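Local coordinates for MerB2 (Bacillus megaterium, PDB 5C17), which probably acts as an alkylmercury lyase, splitting the carbon-mercury bond of organomercurials, and is seen here with a mercury(II) ion bound, at residues Ala16-Pro19 / Lys20-Pro24; Ala100-Ala103 / Ile104-Leu107; Ile29-Ser32 / Ile33-Gly36; Val174-Ala177 / Asn178-Lys181. All blocks are in the same frame, centred on the assembly; numbering follows the deposited sequence. Where two conformers were deposited one is given.

Contact 1 of 4, residues Ala16-Pro19 / Lys20-Pro24; sequences AKLP and KESVP
A type I beta turn from Pro-19 to Ser-22 joins helix 5-17 to helix 22-34, and its ends meet through the backbone of Pro-19 and both the amide and the hydroxyl of Ser-22. Leu-18 is the first residue to leave the helical conformation after helix 5-17, while Glu-21 holds the N-cap position of the next helix. The turn is closed by the bond from Ser-22 N to Pro-19 O, 3.0 Å long with an N-H...O angle of 151°; the amide nitrogen sits well above the carbonyl plane. Ser-22 OG donates to the same oxygen, Pro-19 O, at 2.8 Å, approaching from the same face of the carbonyl but closer to its plane. One acceptor therefore takes two bonds from a single residue, which fixes the serine hydroxyl as well as the turn. The hydroxyl reaches back because OG lies beside the backbone N of Ser-22 and anti to its carbonyl carbon (chi1 -69°). Lys-20 and Glu-21 occupy the two corners of the turn, with their CB bonds directed away from residues 16-19, although Lys-20 CB still touches Pro-19. Beyond these segments, the Pro-19 ring rests on Val-58 and Ile-61 of helix 52-64 and Ser-22 also touches Val-58, so the connection packs against a third helix. Just before the turn, Lys-17 NZ forms a salt bridge with Glu-157. Apolar carbons close in around the serine hydroxyl: Leu-18 CB lies 3.4 Å from Ser-22 OG, and the proline ring brings its CD to 3.2 Å from Ser-22 OG.

Contact 2 of 4, residues Ala100-Ala103 / Ile104-Leu107; sequences AWCA and ISTL. With HG (mercury (II) ion), chain B.
At the start of helix 103-113 the backbone bond from Thr-106 N to Cys-102 O, 3.2 Å long, closes the first helical turn straight after strand 96-100. Cys-102 is the N-cap residue, and its side chain does the capping: Ser-105 N donates to Cys-102 SG at 3.5 Å, with a fairly straight N-H...S angle of 163°. The sulfur comes within range because it stands between the backbone N and the carbonyl carbon (chi1 73°). The same SG binds the mercury(II) ion at 2.4 Å, and Cys-165 supplies a second cysteine sulfur. A water bound to the mercury at 2.5 Å donates to Ser-105 OG in the serine conformer given, so that second link is tentative. At the next residue, Thr-106 OG1 donates to Ala-103 O at 2.7 Å and is also bonded to Tyr-170 OH, while the methyl CG2 packs on Ala-100 CB at 3.7 Å. A valine in place of Thr-106 would probably leave both Ala-103 O and Tyr-170 OH without their hydroxyl partner in a buried region. Both Cys-102 and Ser-105 line the dimercaptobutanediol pocket. One sulfur thus serves both mercury and a helix-end N-H, a coupling likely to hold the metal-binding sulfur in a set orientation.

Contact 3 of 4, residues Ile29-Ser32 / Ile33-Gly36; sequences IFFS and IRDG
Ile-33 N donates to Ile-29 O at 2.9 Å and Arg-34 N to Phe-30 O at 3.0 Å, the last regular backbone bonds of helix 22-34. Asp-35 N makes weak bonds to both Phe-31 O and Ser-32 O, where the regular pattern breaks. A Schellman motif ends the helix: Gly-36, with positive phi, is its C-prime residue, Gly-36 N reaches Ile-33 O at 2.8 Å, and Gln-37 N is directed to Ser-32 O. Ser-32 OG also bonds Gln-37 O. Of the charged groups, Arg-34 grips Asp-35 side-on in a salt bridge, NE to OD1 at 3.0 Å and NH2 to OD2 nearly straight (176°) in the guanidinium plane. Arg-34 has a second conformer, so these contacts describe one of two. Among the aromatic and apolar contacts, the Arg-34 chain bends at chi3 (62°), which turns the guanidinium back beside Phe-31: Phe-31 CB lies over the centre of one guanidinium face and Phe-31 CD1 is 3.4 Å from Arg-34 NH1, the two planes being 45° apart. Ile-29 and Ile-33 lie alongside each other, CG2 to CG1 at 4.2 Å, and rest on strands 76-79 and 82-83 respectively, through Ala-79 and Leu-82.

Contact 4 of 4, residues Val174-Ala177 / Asn178-Lys181; sequences VEHA and NKWK
Asn-178 and Val-174 run alongside each other on one flank of helix 174-183, with the amide ND2 of Asn-178 3.8 Å from Val-174 CG1. The Asn-178 carboxamide also packs by its CG against Val-174 O at 3.3 Å, an approach its ND2 does not turn into a hydrogen bond. That carbonyl is instead taken up by the backbone, Asn-178 N donating to Val-174 O at 2.8 Å. An alanine here, lacking the carboxamide, would probably leave Val-174 CG1 and Val-174 O without the group that covers them. On another flank, the aliphatic part of Lys-179 meets the edge of the His-176 ring, with Lys-179 CD 4.1 Å from His-176 CD2. Trp-180 brings the edge of its indole near Ala-177 O, which lies in the ring plane and accepts the backbone bond of Lys-181 N at 2.8 Å.

Beneath these pairs runs the alpha-helical i to i+4 ladder, including Trp-180 N to His-176 O at 3.0 Å. In the next shell, Ser-172 OG bonds His-176 ND1 and Ser-173 OG bonds His-176 N, which steadies the histidine near the helix start. Trp-180, with CG anti to its backbone N (chi1 174°), faces the protein, meeting Trp-150 of strand 148-151 edge-to-face, and the rings of His-184 and Phe-171 at inclined angles. The helix is thereby joined to the small three-stranded sheet by its tryptophan. With His-176 NE2 and Lys-179 NZ 5.3 Å apart, the lysine charge may disfavour protonation of the histidine.

From the N terminus the order along the chain is contact 1, contact 3, contact 2, contact 4. All four are local, so none nests within or crosses another. Contact 1 makes the turn from helix 5-17 into helix 22-34, and contact 3 closes the far end of that same helix, their centres about 19 Å apart. Contact 2 passes from strand 96-100 of the large sheet into helix 103-113 at the mercury site, with its centre about 16 Å from that of contact 3. Contact 4 lies in helix 174-183 by the three-stranded sheet, across the chain's centre from contacts 1 and 3, with its nearest atoms about 11 Å from contact 2.

Contact 1 of 4, residues Ala16-Pro19 / Lys20-Pro24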
loop_
_atom_site.group_PDB
_atom_site.type_symbol
_atom_site.label_atom_id
_atom_site.label_comp_id
_atom_site.label_asym_id
_atom_site.label_seq_id
_atom_site.Cartn_x
_atom_site.Cartn_y
_atom_site.Cartn_z
ATOM N N ALA A 16 13.024 -0.648 13.383
ATOM C CA ALA A 16 14.367 -0.755 13.934
ATOM C C ALA A 16 15.429 -0.399 12.886
ATOM O O ALA A 16 16.481 0.159 13.221
ATOM C CB ALA A 16 14.601 -2.164 14.466
ATOM N N LYS A 17 15.153 -0.736 11.627
ATOM C CA LYS A 17 16.094 -0.516 10.521
ATOM C C LYS A 17 16.095 0.913 9.984
ATOM O O LYS A 17 17.082 1.364 9.409
ATOM C CB LYS A 17 15.758 -1.457 9.353
ATOM C CG LYS A 17 16.058 -2.904 9.602
ATOM C CD LYS A 17 15.411 -3.798 8.528
ATOM C CE LYS A 17 15.953 -5.200 8.595
ATOM N NZ LYS A 17 17.329 -5.274 8.046
ATOM N N LEU A 18 14.970 1.598 10.106
ATOM C CA LEU A 18 14.828 2.918 9.520
ATOM C C LEU A 18 15.458 3.999 10.388
ATOM O O LEU A 18 15.535 3.856 11.605
ATOM C CB LEU A 18 13.355 3.239 9.317
ATOM C CG LEU A 18 12.669 2.429 8.225
ATOM C CD1 LEU A 18 11.180 2.702 8.228
ATOM C CD2 LEU A 18 13.262 2.741 6.845
ATOM N N PRO A 19 15.901 5.102 9.765
ATOM C CA PRO A 19 16.401 6.249 10.530
ATOM C C PRO A 19 15.385 6.801 11.531
ATOM O O PRO A 19 14.189 6.686 11.305
ATOM C CB PRO A 19 16.637 7.305 9.459
ATOM C CG PRO A 19 16.752 6.586 8.201
ATOM C CD PRO A 19 15.976 5.329 8.316
ATOM N N LYS A 20 15.854 7.446 12.592
ATOM C CA LYS A 20 14.968 7.923 13.675
ATOM C C LYS A 20 13.841 8.889 13.252
ATOM O O LYS A 20 12.762 8.887 13.864
ATOM C CB LYS A 20 15.792 8.575 14.801
ATOM C CG LYS A 20 16.599 7.582 15.632
ATOM C CD LYS A 20 17.356 8.269 16.764
ATOM C CE LYS A 20 18.456 7.378 17.321
ATOM N NZ LYS A 20 18.270 7.051 18.768
ATOM N N GLU A 21 14.096 9.722 12.246
ATOM C CA GLU A 21 13.111 10.715 11.785
ATOM C C GLU A 21 12.201 10.152 10.691
ATOM O O GLU A 21 11.426 10.880 10.073
ATOM C CB GLU A 21 13.794 11.990 11.292
ATOM C CG GLU A 21 14.602 12.745 12.366
ATOM C CD GLU A 21 13.769 13.379 13.511
ATOM O OE1 GLU A 21 12.524 13.269 13.557
ATOM O OE2 GLU A 21 14.391 14.004 14.398
ATOM N N SER A 22 12.232 8.838 10.501
ATOM C CA SER A 22 11.423 8.244 9.445
ATOM C C SER A 22 9.924 8.421 9.662
ATOM O O SER A 22 9.188 8.688 8.709
ATOM C CB SER A 22 11.738 6.768 9.286
ATOM O OG SER A 22 13.043 6.582 8.766
ATOM N N VAL A 23 9.442 8.231 10.888
ATOM C CA VAL A 23 7.998 8.289 11.108
ATOM C C VAL A 23 7.440 9.708 10.937
ATOM O O VAL A 23 6.446 9.892 10.244
ATOM C CB VAL A 23 7.557 7.621 12.437
ATOM C CG1 VAL A 23 6.075 7.875 12.700
ATOM C CG2 VAL A 23 7.805 6.134 12.355
ATOM N N PRO A 24 8.082 10.737 11.532
ATOM C CA PRO A 24 7.578 12.093 11.256
ATOM C C PRO A 24 7.511 12.425 9.755
ATOM O O PRO A 24 6.530 13.010 9.274
ATOM C CB PRO A 24 8.588 12.995 11.993
ATOM C CG PRO A 24 9.053 12.137 13.139
ATOM C CD PRO A 24 9.132 10.736 12.560
#

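Contact 2 of 4, residues Ala100-Ala103 / Ile104-Leu107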
loop_
_atom_site.group_PDB
_atom_site.type_symbol
_atom_site.label_atom_id
_atom_site.label_comp_id
_atom_site.label_asym_id
_atom_site.label_seq_id
_atom_site.Cartn_x
_atom_site.Cartn_y
_atom_site.Cartn_z
ATOM N N ALA A 100 -3.830 2.699 -5.321
ATOM C CA ALA A 100 -3.070 1.888 -4.385
ATOM C C ALA A 100 -2.035 1.048 -5.117
ATOM O O ALA A 100 -2.262 0.609 -6.256
ATOM C CB ALA A 100 -3.993 0.979 -3.593
ATOM N N TRP A 101 -0.918 0.769 -4.447
ATOM C CA TRP A 101 0.164 0.009 -5.070
ATOM C C TRP A 101 -0.169 -1.469 -5.290
ATOM O O TRP A 101 0.438 -2.094 -6.149
ATOM C CB TRP A 101 1.442 0.111 -4.257
ATOM C CG TRP A 101 2.049 1.479 -4.244
ATOM C CD1 TRP A 101 1.731 2.533 -5.043
ATOM C CD2 TRP A 101 3.091 1.930 -3.383
ATOM N NE1 TRP A 101 2.510 3.625 -4.728
ATOM C CE2 TRP A 101 3.362 3.274 -3.718
ATOM C CE3 TRP A 101 3.841 1.327 -2.374
ATOM C CZ2 TRP A 101 4.317 4.020 -3.049
ATOM C CZ3 TRP A 101 4.797 2.069 -1.719
ATOM C CH2 TRP A 101 5.031 3.398 -2.060
ATOM N N CYS A 102 -1.091 -2.033 -4.510
ATOM C CA CYS A 102 -1.450 -3.439 -4.651
ATOM C C CYS A 102 -2.816 -3.702 -4.033
ATOM O O CYS A 102 -3.420 -2.838 -3.398
ATOM C CB CYS A 102 -0.398 -4.344 -4.001
ATOM S SG CYS A 102 -0.442 -4.323 -2.192
ATOM N N ALA A 103 -3.271 -4.934 -4.190
ATOM C CA ALA A 103 -4.573 -5.354 -3.681
ATOM C C ALA A 103 -4.680 -5.195 -2.170
ATOM O O ALA A 103 -5.708 -4.773 -1.648
ATOM C CB ALA A 103 -4.818 -6.788 -4.059
ATOM N N ILE A 104 -3.636 -5.570 -1.452
ATOM C CA ILE A 104 -3.696 -5.442 0.005
ATOM C C ILE A 104 -3.858 -3.974 0.388
ATOM O O ILE A 104 -4.669 -3.654 1.265
ATOM C CB ILE A 104 -2.471 -6.054 0.689
ATOM C CG1 ILE A 104 -2.486 -7.581 0.516
ATOM C CG2 ILE A 104 -2.453 -5.688 2.159
ATOM C CD1 ILE A 104 -1.223 -8.265 1.003
ATOM N N SER A 105 -3.097 -3.089 -0.258
ATOM C CA SER A 105 -3.137 -1.671 0.045
ATOM C C SER A 105 -4.543 -1.105 -0.120
ATOM O O SER A 105 -4.964 -0.245 0.645
ATOM C CB SER A 105 -2.151 -0.891 -0.840
ATOM O OG SER A 105 -0.811 -1.261 -0.565
ATOM N N THR A 106 -5.273 -1.571 -1.143
ATOM C CA THR A 106 -6.631 -1.043 -1.368
ATOM C C THR A 106 -7.505 -1.136 -0.123
ATOM O O THR A 106 -8.361 -0.285 0.108
ATOM C CB THR A 106 -7.411 -1.727 -2.547
ATOM O OG1 THR A 106 -7.689 -3.108 -2.282
ATOM C CG2 THR A 106 -6.676 -1.575 -3.863
ATOM N N LEU A 107 -7.333 -2.213 0.642
ATOM C CA LEU A 107 -8.166 -2.467 1.813
ATOM C C LEU A 107 -7.499 -1.963 3.089
ATOM O O LEU A 107 -8.142 -1.321 3.933
ATOM C CB LEU A 107 -8.494 -3.956 1.889
ATOM C CG LEU A 107 -9.481 -4.405 0.796
ATOM C CD1 LEU A 107 -9.456 -5.886 0.615
ATOM C CD2 LEU A 107 -10.898 -3.942 1.079
HETATM HG HG HG B . 1.567 -3.378 -1.356
HETATM O O HOH W 1 2.077 -1.365 -0.026
#

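Contact 3 of 4, residues Ile29-Ser32 / Ile33-Gly36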
loop_
_atom_site.group_PDB
_atom_site.type_symbol
_atom_site.label_atom_id
_atom_site.label_comp_id
_atom_site.label_asym_id
_atom_site.label_seq_id
_atom_site.Cartn_x
_atom_site.Cartn_y
_atom_site.Cartn_z
ATOM N N ILE A 29 4.362 12.883 4.606
ATOM C CA ILE A 29 4.177 12.549 3.194
ATOM C C ILE A 29 2.816 11.864 2.979
ATOM O O ILE A 29 2.012 12.257 2.130
ATOM C CB ILE A 29 5.292 11.622 2.682
ATOM C CG1 ILE A 29 6.651 12.330 2.733
ATOM C CG2 ILE A 29 4.991 11.181 1.252
ATOM C CD1 ILE A 29 7.863 11.399 2.501
ATOM N N PHE A 30 2.568 10.832 3.776
ATOM C CA PHE A 30 1.395 9.968 3.635
ATOM C C PHE A 30 0.101 10.766 3.732
ATOM O O PHE A 30 -0.784 10.638 2.886
ATOM C CB PHE A 30 1.473 8.882 4.706
ATOM C CG PHE A 30 0.371 7.851 4.654
ATOM C CD1 PHE A 30 0.345 6.867 3.665
ATOM C CD2 PHE A 30 -0.606 7.831 5.633
ATOM C CE1 PHE A 30 -0.653 5.898 3.655
ATOM C CE2 PHE A 30 -1.597 6.860 5.637
ATOM C CZ PHE A 30 -1.621 5.898 4.646
ATOM N N PHE A 31 -0.008 11.620 4.750
ATOM C CA PHE A 31 -1.246 12.351 4.919
ATOM C C PHE A 31 -1.397 13.475 3.858
ATOM O O PHE A 31 -2.512 13.868 3.529
ATOM C CB PHE A 31 -1.385 12.826 6.372
ATOM C CG PHE A 31 -1.523 11.674 7.359
ATOM C CD1 PHE A 31 -2.598 10.795 7.271
ATOM C CD2 PHE A 31 -0.565 11.447 8.342
ATOM C CE1 PHE A 31 -2.722 9.730 8.150
ATOM C CE2 PHE A 31 -0.697 10.383 9.234
ATOM C CZ PHE A 31 -1.770 9.525 9.126
ATOM N N SER A 32 -0.295 13.952 3.281
ATOM C CA SER A 32 -0.377 14.881 2.154
ATOM C C SER A 32 -0.911 14.164 0.900
ATOM O O SER A 32 -1.773 14.688 0.198
ATOM C CB SER A 32 0.995 15.496 1.875
ATOM O OG SER A 32 0.922 16.464 0.855
ATOM N N ILE A 33 -0.404 12.965 0.625
ATOM C CA ILE A 33 -0.889 12.164 -0.499
ATOM C C ILE A 33 -2.394 11.891 -0.320
ATOM O O ILE A 33 -3.157 11.966 -1.283
ATOM C CB ILE A 33 -0.097 10.837 -0.610
ATOM C CG1 ILE A 33 1.399 11.112 -0.899
ATOM C CG2 ILE A 33 -0.675 9.937 -1.687
ATOM C CD1 ILE A 33 1.675 11.984 -2.099
ATOM N N ARG A 34 -2.806 11.575 0.909
ATOM C CA ARG A 34 -4.223 11.375 1.230
ATOM C C ARG A 34 -5.044 12.568 0.771
ATOM O O ARG A 34 -6.167 12.420 0.283
ATOM C CB ARG A 34 -4.412 11.173 2.732
ATOM C CG ARG A 34 -5.871 11.070 3.199
ATOM C CD ARG A 34 -5.989 11.397 4.677
ATOM N NE ARG A 34 -5.565 12.769 4.979
ATOM C CZ ARG A 34 -5.346 13.227 6.207
ATOM N NH1 ARG A 34 -5.528 12.435 7.252
ATOM N NH2 ARG A 34 -4.951 14.480 6.391
ATOM N N ASP A 35 -4.467 13.755 0.930
ATOM C CA ASP A 35 -5.149 15.004 0.613
ATOM C C ASP A 35 -4.957 15.404 -0.853
ATOM O O ASP A 35 -5.352 16.492 -1.249
ATOM C CB ASP A 35 -4.628 16.120 1.535
ATOM C CG ASP A 35 -5.013 15.908 2.997
ATOM O OD1 ASP A 35 -5.972 15.159 3.257
ATOM O OD2 ASP A 35 -4.364 16.506 3.889
ATOM N N GLY A 36 -4.344 14.531 -1.648
ATOM C CA GLY A 36 -4.169 14.755 -3.079
ATOM C C GLY A 36 -3.009 15.673 -3.444
ATOM O O GLY A 36 -2.922 16.172 -4.568
#

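Contact 4 of 4, residues Val174-Ala177 / Asn178-Lys181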
loop_
_atom_site.group_PDB
_atom_site.type_symbol
_atom_site.label_atom_id
_atom_site.label_comp_id
_atom_site.label_asym_id
_atom_site.label_seq_id
_atom_site.Cartn_x
_atom_site.Cartn_y
_atom_site.Cartn_z
ATOM N N VAL A 174 -10.395 -18.356 -6.134
ATOM C CA VAL A 174 -9.274 -19.250 -5.840
ATOM C C VAL A 174 -8.982 -20.148 -7.052
ATOM O O VAL A 174 -7.830 -20.446 -7.345
ATOM C CB VAL A 174 -9.543 -20.108 -4.582
ATOM C CG1 VAL A 174 -8.418 -21.131 -4.381
ATOM C CG2 VAL A 174 -9.694 -19.207 -3.344
ATOM N N GLU A 175 -10.031 -20.581 -7.740
ATOM C CA GLU A 175 -9.848 -21.434 -8.898
ATOM C C GLU A 175 -9.017 -20.703 -9.965
ATOM O O GLU A 175 -8.142 -21.282 -10.588
ATOM C CB GLU A 175 -11.205 -21.890 -9.439
ATOM C CG GLU A 175 -11.986 -22.834 -8.498
ATOM C CD GLU A 175 -12.527 -22.178 -7.235
ATOM O OE1 GLU A 175 -12.887 -20.985 -7.267
ATOM O OE2 GLU A 175 -12.597 -22.870 -6.193
ATOM N N HIS A 176 -9.253 -19.408 -10.143
ATOM C CA HIS A 176 -8.455 -18.650 -11.108
ATOM C C HIS A 176 -7.039 -18.366 -10.596
ATOM O O HIS A 176 -6.081 -18.413 -11.369
ATOM C CB HIS A 176 -9.192 -17.380 -11.529
ATOM C CG HIS A 176 -10.358 -17.652 -12.422
ATOM N ND1 HIS A 176 -11.406 -16.775 -12.576
ATOM C CD2 HIS A 176 -10.618 -18.701 -13.238
ATOM C CE1 HIS A 176 -12.277 -17.282 -13.434
ATOM N NE2 HIS A 176 -11.823 -18.451 -13.846
ATOM N N ALA A 177 -6.897 -18.121 -9.295
ATOM C CA ALA A 177 -5.575 -18.025 -8.694
ATOM C C ALA A 177 -4.777 -19.299 -8.978
ATOM O O ALA A 177 -3.578 -19.255 -9.282
ATOM C CB ALA A 177 -5.678 -17.783 -7.196
ATOM N N ASN A 178 -5.446 -20.442 -8.867
ATOM C CA ASN A 178 -4.776 -21.718 -9.112
ATOM C C ASN A 178 -4.346 -21.925 -10.559
ATOM O O ASN A 178 -3.300 -22.515 -10.809
ATOM C CB ASN A 178 -5.643 -22.884 -8.628
ATOM C CG ASN A 178 -5.671 -22.983 -7.127
ATOM O OD1 ASN A 178 -4.783 -22.459 -6.445
ATOM N ND2 ASN A 178 -6.683 -23.647 -6.593
ATOM N N LYS A 179 -5.148 -21.451 -11.504
ATOM C CA LYS A 179 -4.746 -21.470 -12.913
ATOM C C LYS A 179 -3.495 -20.626 -13.113
ATOM O O LYS A 179 -2.560 -21.035 -13.797
ATOM C CB LYS A 179 -5.871 -20.975 -13.823
ATOM C CG LYS A 179 -7.054 -21.914 -13.894
ATOM C CD LYS A 179 -8.121 -21.441 -14.880
ATOM C CE LYS A 179 -7.719 -21.615 -16.342
ATOM N NZ LYS A 179 -8.830 -21.172 -17.237
ATOM N N TRP A 180 -3.470 -19.457 -12.487
ATOM C CA TRP A 180 -2.315 -18.578 -12.575
ATOM C C TRP A 180 -1.097 -19.253 -11.962
ATOM O O TRP A 180 -0.009 -19.238 -12.540
ATOM C CB TRP A 180 -2.631 -17.246 -11.891
ATOM C CG TRP A 180 -1.487 -16.295 -11.777
ATOM C CD1 TRP A 180 -1.117 -15.339 -12.682
ATOM C CD2 TRP A 180 -0.572 -16.189 -10.687
ATOM N NE1 TRP A 180 -0.028 -14.647 -12.219
ATOM C CE2 TRP A 180 0.331 -15.153 -10.996
ATOM C CE3 TRP A 180 -0.433 -16.867 -9.471
ATOM C CZ2 TRP A 180 1.363 -14.777 -10.127
ATOM C CZ3 TRP A 180 0.588 -16.502 -8.620
ATOM C CH2 TRP A 180 1.474 -15.466 -8.950
ATOM N N LYS A 181 -1.293 -19.887 -10.811
ATOM C CA LYS A 181 -0.198 -20.562 -10.134
ATOM C C LYS A 181 0.429 -21.653 -10.994
ATOM O O LYS A 181 1.642 -21.839 -10.967
ATOM C CB LYS A 181 -0.675 -21.189 -8.841
ATOM C CG LYS A 181 -0.709 -20.262 -7.661
ATOM C CD LYS A 181 -1.099 -21.023 -6.398
ATOM C CE LYS A 181 -0.202 -22.239 -6.186
ATOM N NZ LYS A 181 -0.028 -22.613 -4.753
#